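Local coordinates for adenosine deaminase (Burkholderia ambifaria, PDB 4GXW), which is a zinc-dependent amidohydrolase of the adenosine and AMP deaminase family and probably deaminates a purine such as adenine or adenosine, at residues 262-270 with 306-317; 224-232 with 247-258. All blocks are in the same frame, centred on the assembly; numbering follows the deposited sequence. Where two conformers were deposited one is given.

Contact 1 (262-270 with 306-317); sequences FTVVPTNSY and HKVNPSEAWELM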
loop_
_atom_site.group_PDB
_atom_site.type_symbol
_atom_site.label_atom_id
_atom_site.label_comp_id
_atom_site.label_asym_id
_atom_site.label_seq_id
_atom_site.Cartn_x
_atom_site.Cartn_y
_atom_site.Cartn_z
ATOM N N PHE A 262 5.598 -5.962 8.245
ATOM C CA PHE A 262 4.821 -4.735 8.406
ATOM C C PHE A 262 4.966 -3.900 7.137
ATOM O O PHE A 262 6.082 -3.541 6.752
ATOM C CB PHE A 262 5.361 -3.918 9.592
ATOM C CG PHE A 262 5.134 -4.568 10.923
ATOM C CD1 PHE A 262 5.927 -5.635 11.337
ATOM C CD2 PHE A 262 4.134 -4.120 11.764
ATOM C CE1 PHE A 262 5.715 -6.243 12.569
ATOM C CE2 PHE A 262 3.915 -4.730 13.003
ATOM C CZ PHE A 262 4.707 -5.786 13.401
ATOM N N THR A 263 3.854 -3.584 6.482
ATOM C CA THR A 263 3.918 -2.696 5.336
ATOM C C THR A 263 3.935 -1.278 5.885
ATOM O O THR A 263 3.163 -0.943 6.779
ATOM C CB THR A 263 2.762 -2.931 4.335
ATOM O OG1 THR A 263 1.524 -2.491 4.905
ATOM C CG2 THR A 263 2.659 -4.403 3.948
ATOM N N VAL A 264 4.841 -0.452 5.382
ATOM C CA VAL A 264 4.983 0.913 5.896
ATOM C C VAL A 264 4.911 1.918 4.760
ATOM O O VAL A 264 5.179 1.586 3.595
ATOM C CB VAL A 264 6.285 1.093 6.729
ATOM C CG1 VAL A 264 6.303 0.130 7.934
ATOM C CG2 VAL A 264 7.522 0.910 5.844
ATOM N N VAL A 265 4.533 3.143 5.105
ATOM C CA VAL A 265 4.242 4.167 4.116
ATOM C C VAL A 265 4.940 5.453 4.553
ATOM O O VAL A 265 4.475 6.141 5.466
ATOM C CB VAL A 265 2.710 4.392 4.008
ATOM C CG1 VAL A 265 2.391 5.477 2.992
ATOM C CG2 VAL A 265 1.997 3.076 3.664
ATOM N N PRO A 266 6.082 5.775 3.926
ATOM C CA PRO A 266 6.793 6.992 4.335
ATOM C C PRO A 266 5.935 8.249 4.224
ATOM O O PRO A 266 6.060 9.151 5.056
ATOM C CB PRO A 266 8.022 7.029 3.409
ATOM C CG PRO A 266 7.835 5.927 2.403
ATOM C CD PRO A 266 6.858 4.955 2.984
ATOM N N THR A 267 5.040 8.300 3.244
ATOM C CA THR A 267 4.161 9.453 3.078
ATOM C C THR A 267 2.880 9.404 3.921
ATOM O O THR A 267 1.934 10.131 3.615
ATOM C CB THR A 267 3.775 9.635 1.600
ATOM O OG1 THR A 267 3.188 8.422 1.106
ATOM C CG2 THR A 267 5.013 9.965 0.776
ATOM N N ASN A 268 2.841 8.574 4.966
ATOM C CA ASN A 268 1.660 8.494 5.827
ATOM C C ASN A 268 1.158 9.883 6.225
ATOM O O ASN A 268 1.910 10.682 6.780
ATOM C CB ASN A 268 1.980 7.677 7.071
ATOM C CG ASN A 268 0.803 7.578 8.028
ATOM O OD1 ASN A 268 0.791 8.219 9.080
ATOM N ND2 ASN A 268 -0.193 6.769 7.666
ATOM N N SER A 269 -0.105 10.179 5.919
ATOM C CA SER A 269 -0.619 11.532 6.106
ATOM C C SER A 269 -0.668 11.943 7.570
ATOM O O SER A 269 -0.395 13.102 7.899
ATOM C CB SER A 269 -2.012 11.682 5.495
ATOM O OG SER A 269 -2.002 11.413 4.107
ATOM N N TYR A 270 -1.056 11.009 8.438
ATOM C CA TYR A 270 -1.186 11.320 9.855
ATOM C C TYR A 270 0.113 11.887 10.424
ATOM O O TYR A 270 0.096 12.926 11.091
ATOM C CB TYR A 270 -1.657 10.093 10.654
ATOM C CG TYR A 270 -1.690 10.329 12.155
ATOM C CD1 TYR A 270 -2.757 10.987 12.766
ATOM C CD2 TYR A 270 -0.644 9.897 12.962
ATOM C CE1 TYR A 270 -2.766 11.202 14.144
ATOM C CE2 TYR A 270 -0.646 10.109 14.324
ATOM C CZ TYR A 270 -1.706 10.758 14.908
ATOM O OH TYR A 270 -1.706 10.948 16.265
ATOM N N HIS A 306 -1.008 10.928 -2.898
ATOM C CA HIS A 306 0.152 11.289 -2.083
ATOM C C HIS A 306 1.282 11.861 -2.935
ATOM O O HIS A 306 2.277 12.340 -2.398
ATOM C CB HIS A 306 0.698 10.070 -1.336
ATOM C CG HIS A 306 -0.115 9.660 -0.145
ATOM N ND1 HIS A 306 0.394 8.837 0.839
ATOM C CD2 HIS A 306 -1.387 9.942 0.216
ATOM C CE1 HIS A 306 -0.536 8.632 1.755
ATOM N NE2 HIS A 306 -1.625 9.292 1.404
ATOM N N LYS A 307 1.133 11.791 -4.256
ATOM C CA LYS A 307 2.178 12.222 -5.190
ATOM C C LYS A 307 3.489 11.485 -4.939
ATOM O O LYS A 307 4.559 12.101 -4.852
ATOM C CB LYS A 307 2.412 13.736 -5.116
ATOM C CG LYS A 307 1.187 14.580 -5.440
ATOM C CD LYS A 307 1.512 16.070 -5.321
ATOM C CE LYS A 307 0.284 16.935 -5.561
ATOM N NZ LYS A 307 0.535 18.382 -5.299
ATOM N N VAL A 308 3.409 10.165 -4.831
ATOM C CA VAL A 308 4.589 9.337 -4.626
ATOM C C VAL A 308 4.487 8.057 -5.455
ATOM O O VAL A 308 3.497 7.332 -5.370
ATOM C CB VAL A 308 4.813 9.045 -3.105
ATOM C CG1 VAL A 308 3.640 8.261 -2.496
ATOM C CG2 VAL A 308 6.142 8.335 -2.858
ATOM N N ASN A 309 5.491 7.799 -6.285
ATOM C CA ASN A 309 5.539 6.549 -7.049
ATOM C C ASN A 309 6.446 5.535 -6.314
ATOM O O ASN A 309 7.113 5.908 -5.336
ATOM C CB ASN A 309 5.945 6.820 -8.510
ATOM C CG ASN A 309 7.369 7.313 -8.648
ATOM O OD1 ASN A 309 8.292 6.751 -8.055
ATOM N ND2 ASN A 309 7.563 8.365 -9.451
ATOM N N PRO A 310 6.472 4.255 -6.755
ATOM C CA PRO A 310 7.257 3.260 -6.015
ATOM C C PRO A 310 8.745 3.623 -5.913
ATOM O O PRO A 310 9.330 3.426 -4.846
ATOM C CB PRO A 310 7.048 1.979 -6.828
ATOM C CG PRO A 310 5.652 2.146 -7.397
ATOM C CD PRO A 310 5.575 3.619 -7.742
ATOM N N SER A 311 9.345 4.150 -6.979
ATOM C CA SER A 311 10.754 4.550 -6.924
ATOM C C SER A 311 11.005 5.634 -5.877
ATOM O O SER A 311 12.043 5.636 -5.205
ATOM C CB SER A 311 11.246 5.009 -8.302
ATOM O OG SER A 311 11.129 3.959 -9.247
ATOM N N GLU A 312 10.049 6.549 -5.740
ATOM C CA GLU A 312 10.139 7.630 -4.770
ATOM C C GLU A 312 9.939 7.148 -3.332
ATOM O O GLU A 312 10.573 7.665 -2.406
ATOM C CB GLU A 312 9.123 8.724 -5.110
ATOM C CG GLU A 312 9.476 9.548 -6.345
ATOM C CD GLU A 312 8.367 10.495 -6.761
ATOM O OE1 GLU A 312 7.181 10.101 -6.671
ATOM O OE2 GLU A 312 8.672 11.642 -7.166
ATOM N N ALA A 313 9.051 6.174 -3.139
ATOM C CA ALA A 313 8.854 5.631 -1.803
ATOM C C ALA A 313 10.131 4.982 -1.277
ATOM O O ALA A 313 10.517 5.193 -0.128
ATOM C CB ALA A 313 7.677 4.650 -1.787
ATOM N N TRP A 314 10.802 4.225 -2.141
ATOM C CA TRP A 314 12.091 3.639 -1.811
ATOM C C TRP A 314 13.161 4.717 -1.562
ATOM O O TRP A 314 13.922 4.641 -0.593
ATOM C CB TRP A 314 12.500 2.622 -2.900
ATOM C CG TRP A 314 11.726 1.365 -2.733
ATOM C CD1 TRP A 314 10.452 1.123 -3.155
ATOM C CD2 TRP A 314 12.140 0.195 -2.010
ATOM N NE1 TRP A 314 10.054 -0.137 -2.763
ATOM C CE2 TRP A 314 11.070 -0.722 -2.056
ATOM C CE3 TRP A 314 13.313 -0.168 -1.343
ATOM C CZ2 TRP A 314 11.141 -1.982 -1.453
ATOM C CZ3 TRP A 314 13.381 -1.413 -0.747
ATOM C CH2 TRP A 314 12.302 -2.304 -0.806
ATOM N N GLU A 315 13.189 5.737 -2.415
ATOM C CA GLU A 315 14.117 6.855 -2.247
ATOM C C GLU A 315 13.998 7.497 -0.856
ATOM O O GLU A 315 15.008 7.738 -0.193
ATOM C CB GLU A 315 13.873 7.908 -3.329
ATOM C CG GLU A 315 14.662 9.193 -3.113
ATOM C CD GLU A 315 14.392 10.238 -4.175
ATOM O OE1 GLU A 315 14.050 9.855 -5.316
ATOM O OE2 GLU A 315 14.518 11.452 -3.875
ATOM N N LEU A 316 12.764 7.747 -0.410
ATOM C CA LEU A 316 12.544 8.395 0.884
ATOM C C LEU A 316 13.152 7.625 2.053
ATOM O O LEU A 316 13.644 8.225 3.009
ATOM C CB LEU A 316 11.049 8.620 1.134
ATOM C CG LEU A 316 10.383 9.706 0.290
ATOM C CD1 LEU A 316 8.884 9.744 0.564
ATOM C CD2 LEU A 316 11.017 11.069 0.545
ATOM N N MET A 317 13.111 6.299 1.988
ATOM C CA MET A 317 13.712 5.489 3.048
ATOM C C MET A 317 15.204 5.800 3.210
ATOM O O MET A 317 15.725 5.861 4.327
ATOM C CB MET A 317 13.514 4.001 2.759
ATOM C CG MET A 317 12.070 3.599 2.565
ATOM S SD MET A 317 11.019 3.848 4.014
ATOM C CE MET A 317 11.456 2.431 5.004
HETATM O O HOH W 1 -4.194 9.552 3.441
#
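Thr267 and His306 make the polar link of this contact. Thr267 OG1 lies 2.8 Å from His306 ND1, at the edge of the imidazole and near its plane. It is a hydrogen bond in which either atom could be the donor. The hydroxyl stands between the backbone N and the carbonyl carbon of Thr267 (chi1 55°), which turns OG1 to the ring and leaves CG2 for the helix. On the far side of the imidazole, a water in the ring plane lies 3.3 Å from His306 NE2 and is shared with Ser269 OG. The ring is held at both nitrogens. Ser269 OG also bonds to Arg69, and the His306 side chain packs on that arginine.

The apolar contacts run from Val308 into helix 310-319. Thr267 CG2 rests 3.9 Å from Leu316 CD1, and Val308 meets the threonine tip to tip. Pro266 CB packs 4.0 Å from Leu316 CD1, while Pro266 CG lies near Ala313 O and CB, and 4.1 Å from Met317 SD. The bent Met317 chain carries CE back to Val264 CG2, 4.3 Å away.

Capping bonds shape both segments. Asn309 OD1 accepts from Glu312 N at 2.9 Å, and Glu312 OE1 accepts from Asn309 N through its anti lone pair. This reciprocal pair is a capping box. Asn268 OD1 accepts from Tyr271 N and so caps the helix that follows.

All touching residues are buried. Val265, beside Pro266, packs on the zinc ligand Asp301. The contact joins the loop after strand 261-264 to His306 and the later helix 310-319, at the metal-site mouth of a TIM-barrel amidohydrolase.

Contact 2 (224-232 with 247-258); sequences WRNVETAVD and DNPELCARYAER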
loop_
_atom_site.group_PDB
_atom_site.type_symbol
_atom_site.label_atom_id
_atom_site.label_comp_id
_atom_site.label_asym_id
_atom_site.label_seq_id
_atom_site.Cartn_x
_atom_site.Cartn_y
_atom_site.Cartn_z
ATOM N N TRP A 224 -1.150 0.461 20.441
ATOM C CA TRP A 224 -0.452 -0.754 20.017
ATOM C C TRP A 224 -1.302 -2.003 20.264
ATOM O O TRP A 224 -1.118 -3.024 19.595
ATOM C CB TRP A 224 0.930 -0.882 20.674
ATOM C CG TRP A 224 0.922 -0.963 22.175
ATOM C CD1 TRP A 224 1.197 0.049 23.054
ATOM C CD2 TRP A 224 0.658 -2.123 22.978
ATOM N NE1 TRP A 224 1.099 -0.406 24.344
ATOM C CE2 TRP A 224 0.771 -1.735 24.326
ATOM C CE3 TRP A 224 0.326 -3.450 22.684
ATOM C CZ2 TRP A 224 0.560 -2.625 25.381
ATOM C CZ3 TRP A 224 0.122 -4.333 23.730
ATOM C CH2 TRP A 224 0.241 -3.915 25.062
ATOM N N ARG A 225 -2.246 -1.922 21.203
ATOM C CA ARG A 225 -3.193 -3.019 21.434
ATOM C C ARG A 225 -3.874 -3.464 20.147
ATOM O O ARG A 225 -4.148 -4.647 19.958
ATOM C CB ARG A 225 -4.265 -2.616 22.453
ATOM C CG ARG A 225 -4.034 -3.121 23.870
ATOM C CD ARG A 225 -4.849 -2.332 24.905
ATOM N NE ARG A 225 -6.299 -2.543 24.821
ATOM C CZ ARG A 225 -7.148 -1.781 24.131
ATOM N NH1 ARG A 225 -8.445 -2.064 24.140
ATOM N NH2 ARG A 225 -6.707 -0.739 23.430
ATOM N N ASN A 226 -4.151 -2.518 19.258
ATOM C CA ASN A 226 -4.785 -2.887 17.987
ATOM C C ASN A 226 -3.889 -3.776 17.139
ATOM O O ASN A 226 -4.368 -4.652 16.414
ATOM C CB ASN A 226 -5.198 -1.658 17.173
ATOM C CG ASN A 226 -6.438 -0.977 17.725
ATOM O OD1 ASN A 226 -7.007 -1.406 18.737
ATOM N ND2 ASN A 226 -6.871 0.091 17.053
ATOM N N VAL A 227 -2.581 -3.532 17.195
ATOM C CA VAL A 227 -1.634 -4.400 16.496
ATOM C C VAL A 227 -1.646 -5.799 17.106
ATOM O O VAL A 227 -1.699 -6.807 16.387
ATOM C CB VAL A 227 -0.209 -3.802 16.510
ATOM C CG1 VAL A 227 0.759 -4.679 15.710
ATOM C CG2 VAL A 227 -0.234 -2.386 15.950
ATOM N N GLU A 228 -1.586 -5.854 18.431
ATOM C CA GLU A 228 -1.669 -7.127 19.137
ATOM C C GLU A 228 -2.949 -7.896 18.785
ATOM O O GLU A 228 -2.916 -9.105 18.535
ATOM C CB GLU A 228 -1.579 -6.912 20.655
ATOM C CG GLU A 228 -1.605 -8.205 21.448
ATOM C CD GLU A 228 -1.676 -7.978 22.940
ATOM O OE1 GLU A 228 -2.256 -6.948 23.370
ATOM O OE2 GLU A 228 -1.155 -8.838 23.687
ATOM N N THR A 229 -4.081 -7.199 18.768
ATOM C CA THR A 229 -5.350 -7.828 18.417
ATOM C C THR A 229 -5.332 -8.364 16.977
ATOM O O THR A 229 -5.765 -9.495 16.725
ATOM C CB THR A 229 -6.512 -6.848 18.619
ATOM O OG1 THR A 229 -6.579 -6.504 20.008
ATOM C CG2 THR A 229 -7.831 -7.484 18.205
ATOM N N ALA A 230 -4.815 -7.581 16.031
ATOM C CA ALA A 230 -4.737 -8.056 14.651
ATOM C C ALA A 230 -3.914 -9.332 14.539
ATOM O O ALA A 230 -4.327 -10.305 13.887
ATOM C CB ALA A 230 -4.167 -6.981 13.747
ATOM N N VAL A 231 -2.749 -9.336 15.181
ATOM C CA VAL A 231 -1.846 -10.469 15.067
ATOM C C VAL A 231 -2.311 -11.688 15.860
ATOM O O VAL A 231 -2.255 -12.812 15.360
ATOM C CB VAL A 231 -0.414 -10.064 15.471
ATOM C CG1 VAL A 231 0.508 -11.270 15.468
ATOM C CG2 VAL A 231 0.104 -8.973 14.533
ATOM N N ASP A 232 -2.775 -11.468 17.086
ATOM C CA ASP A 232 -3.044 -12.584 17.992
ATOM C C ASP A 232 -4.507 -12.969 18.188
ATOM O O ASP A 232 -4.786 -14.034 18.731
ATOM C CB ASP A 232 -2.376 -12.344 19.353
ATOM C CG ASP A 232 -0.866 -12.404 19.270
ATOM O OD1 ASP A 232 -0.357 -13.201 18.451
ATOM O OD2 ASP A 232 -0.193 -11.662 20.022
ATOM N N ASP A 247 5.906 1.416 20.795
ATOM C CA ASP A 247 5.626 1.760 22.190
ATOM C C ASP A 247 5.772 0.554 23.120
ATOM O O ASP A 247 5.828 0.716 24.339
ATOM C CB ASP A 247 4.213 2.337 22.335
ATOM C CG ASP A 247 4.038 3.660 21.617
ATOM O OD1 ASP A 247 5.046 4.349 21.371
ATOM O OD2 ASP A 247 2.882 4.021 21.312
ATOM N N ASN A 248 5.833 -0.648 22.550
ATOM C CA ASN A 248 5.900 -1.881 23.334
ATOM C C ASN A 248 7.055 -2.753 22.845
ATOM O O ASN A 248 6.868 -3.632 22.004
ATOM C CB ASN A 248 4.570 -2.645 23.226
ATOM C CG ASN A 248 4.503 -3.871 24.133
ATOM O OD1 ASN A 248 5.519 -4.433 24.529
ATOM N ND2 ASN A 248 3.286 -4.301 24.444
ATOM N N PRO A 249 8.264 -2.502 23.361
ATOM C CA PRO A 249 9.389 -3.308 22.879
ATOM C C PRO A 249 9.247 -4.806 23.182
ATOM O O PRO A 249 9.820 -5.609 22.447
ATOM C CB PRO A 249 10.609 -2.694 23.581
ATOM C CG PRO A 249 10.064 -1.789 24.647
ATOM C CD PRO A 249 8.694 -1.373 24.203
ATOM N N GLU A 250 8.491 -5.185 24.210
ATOM C CA GLU A 250 8.257 -6.605 24.476
ATOM C C GLU A 250 7.499 -7.279 23.332
ATOM O O GLU A 250 7.859 -8.371 22.884
ATOM C CB GLU A 250 7.482 -6.803 25.778
ATOM C CG GLU A 250 7.957 -5.947 26.925
ATOM C CD GLU A 250 7.086 -4.729 27.121
ATOM O OE1 GLU A 250 7.548 -3.605 26.823
ATOM O OE2 GLU A 250 5.930 -4.898 27.568
ATOM N N LEU A 251 6.434 -6.638 22.867
ATOM C CA LEU A 251 5.674 -7.177 21.747
ATOM C C LEU A 251 6.510 -7.156 20.468
ATOM O O LEU A 251 6.411 -8.064 19.636
ATOM C CB LEU A 251 4.368 -6.399 21.561
ATOM C CG LEU A 251 3.245 -7.132 20.826
ATOM C CD1 LEU A 251 2.968 -8.481 21.480
ATOM C CD2 LEU A 251 1.978 -6.301 20.809
ATOM N N CYS A 252 7.336 -6.123 20.316
ATOM C CA CYS A 252 8.241 -6.040 19.179
ATOM C C CYS A 252 9.140 -7.270 19.132
ATOM O O CYS A 252 9.317 -7.858 18.073
ATOM C CB CYS A 252 9.099 -4.774 19.242
ATOM S SG CYS A 252 8.215 -3.266 18.844
ATOM N N ALA A 253 9.682 -7.666 20.284
ATOM C CA ALA A 253 10.544 -8.845 20.352
ATOM C C ALA A 253 9.811 -10.104 19.882
ATOM O O ALA A 253 10.359 -10.908 19.126
ATOM C CB ALA A 253 11.082 -9.027 21.764
ATOM N N ARG A 254 8.564 -10.260 20.318
ATOM C CA ARG A 254 7.784 -11.440 19.950
ATOM C C ARG A 254 7.491 -11.484 18.463
ATOM O O ARG A 254 7.622 -12.528 17.826
ATOM C CB ARG A 254 6.482 -11.503 20.748
ATOM C CG ARG A 254 6.714 -11.772 22.216
ATOM C CD ARG A 254 5.427 -11.980 22.989
ATOM N NE ARG A 254 5.725 -12.128 24.410
ATOM C CZ ARG A 254 6.159 -13.252 24.971
ATOM N NH1 ARG A 254 6.342 -14.340 24.232
ATOM N NH2 ARG A 254 6.414 -13.291 26.273
ATOM N N TYR A 255 7.115 -10.346 17.902
ATOM C CA TYR A 255 6.743 -10.324 16.494
ATOM C C TYR A 255 7.972 -10.314 15.585
ATOM O O TYR A 255 7.904 -10.802 14.460
ATOM C CB TYR A 255 5.786 -9.167 16.184
ATOM C CG TYR A 255 4.435 -9.263 16.887
ATOM C CD1 TYR A 255 4.050 -10.401 17.604
ATOM C CD2 TYR A 255 3.539 -8.209 16.826
ATOM C CE1 TYR A 255 2.810 -10.466 18.249
ATOM C CE2 TYR A 255 2.310 -8.270 17.462
ATOM C CZ TYR A 255 1.949 -9.395 18.165
ATOM O OH TYR A 255 0.719 -9.429 18.794
ATOM N N ALA A 256 9.088 -9.775 16.078
ATOM C CA ALA A 256 10.374 -9.936 15.394
ATOM C C ALA A 256 10.729 -11.421 15.266
ATOM O O ALA A 256 11.095 -11.888 14.191
ATOM C CB ALA A 256 11.472 -9.186 16.131
ATOM N N GLU A 257 10.607 -12.161 16.363
ATOM C CA GLU A 257 10.905 -13.591 16.341
ATOM C C GLU A 257 9.996 -14.360 15.375
ATOM O O GLU A 257 10.430 -15.310 14.722
ATOM C CB GLU A 257 10.798 -14.170 17.753
ATOM C CG GLU A 257 11.092 -15.650 17.828
ATOM C CD GLU A 257 11.103 -16.154 19.248
ATOM O OE1 GLU A 257 10.146 -15.860 19.998
ATOM O OE2 GLU A 257 12.073 -16.837 19.627
ATOM N N ARG A 258 8.739 -13.943 15.278
ATOM C CA ARG A 258 7.786 -14.619 14.401
ATOM C C ARG A 258 7.929 -14.193 12.936
ATOM O O ARG A 258 7.328 -14.806 12.050
ATOM C CB ARG A 258 6.349 -14.414 14.907
ATOM C CG ARG A 258 6.028 -15.298 16.117
ATOM C CD ARG A 258 4.797 -14.848 16.893
ATOM N NE ARG A 258 3.589 -14.876 16.077
ATOM C CZ ARG A 258 2.389 -14.479 16.496
ATOM N NH1 ARG A 258 2.229 -14.037 17.734
ATOM N NH2 ARG A 258 1.350 -14.534 15.678
HETATM O O HOH W 2 0.235 2.927 21.667
HETATM O O HOH W 3 -0.931 -15.697 17.660
#
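Tyr255 is a knob set among Val227, Glu228, Val231 and Asp232 of the neighbouring helix. Its OH donates to Asp232 OD2 at 2.7 Å, meeting the carboxylate from well above its plane. Val231 CG1 lies over one ring face, 3.9 Å from the centroid, in a CH-pi contact. Leu251 CG, from the same helix as the tyrosine, lies over the opposite face. The ring is therefore held between two aliphatic side chains, and Asp232 OD2 meets its hydroxyl end in the ring plane.

The other carboxylate oxygen, Asp232 OD1, takes a salt bridge from Arg258 NH1 at 2.8 Å. The bond is nearly straight (175°), lies in the guanidinium plane and uses the syn lone pair. A water also donates to Asp232 OD1. Two side chains from helix 249-258 thus grip one aspartate.

Helices 224-232 and 249-258 run roughly parallel, with axes 11.4 Å apart at an angle of 27°. Each follows a strand of the barrel, 212-217 and 238-239, as expected for adjacent outer helices of a TIM barrel.

At the N-terminal end, Leu251 CD2 packs against both Glu228 CB, 3.6 Å away, and Trp224 CE3. Asn248 CB sits over the five-membered ring of Trp224, 4.0 Å from its centroid. Trp224 CG stands between its own backbone N and carbonyl carbon (chi1 61°), which turns the indole to Asn248. A water joins Trp224 N to Asp247 OD2.

The chain reaches contact 2 first. Helix 224-232 follows strand 212-217, and the short strand 238-239 lies in the connection to helix 249-258, where contact 2 closes its loop. Strand 261-264 follows directly and opens contact 1. After strand 295-298 that contact closes, first at His306 and then on helix 310-319. The two loops are in series; they neither nest nor cross. Their centres are 23 Å apart, yet they touch where Phe262 CE2 packs 4.2 Å from Val227 CG1. Contact 2 pairs successive outer helices away from the zinc. Contact 1 ties the next strand's end to a later helix near the metal site.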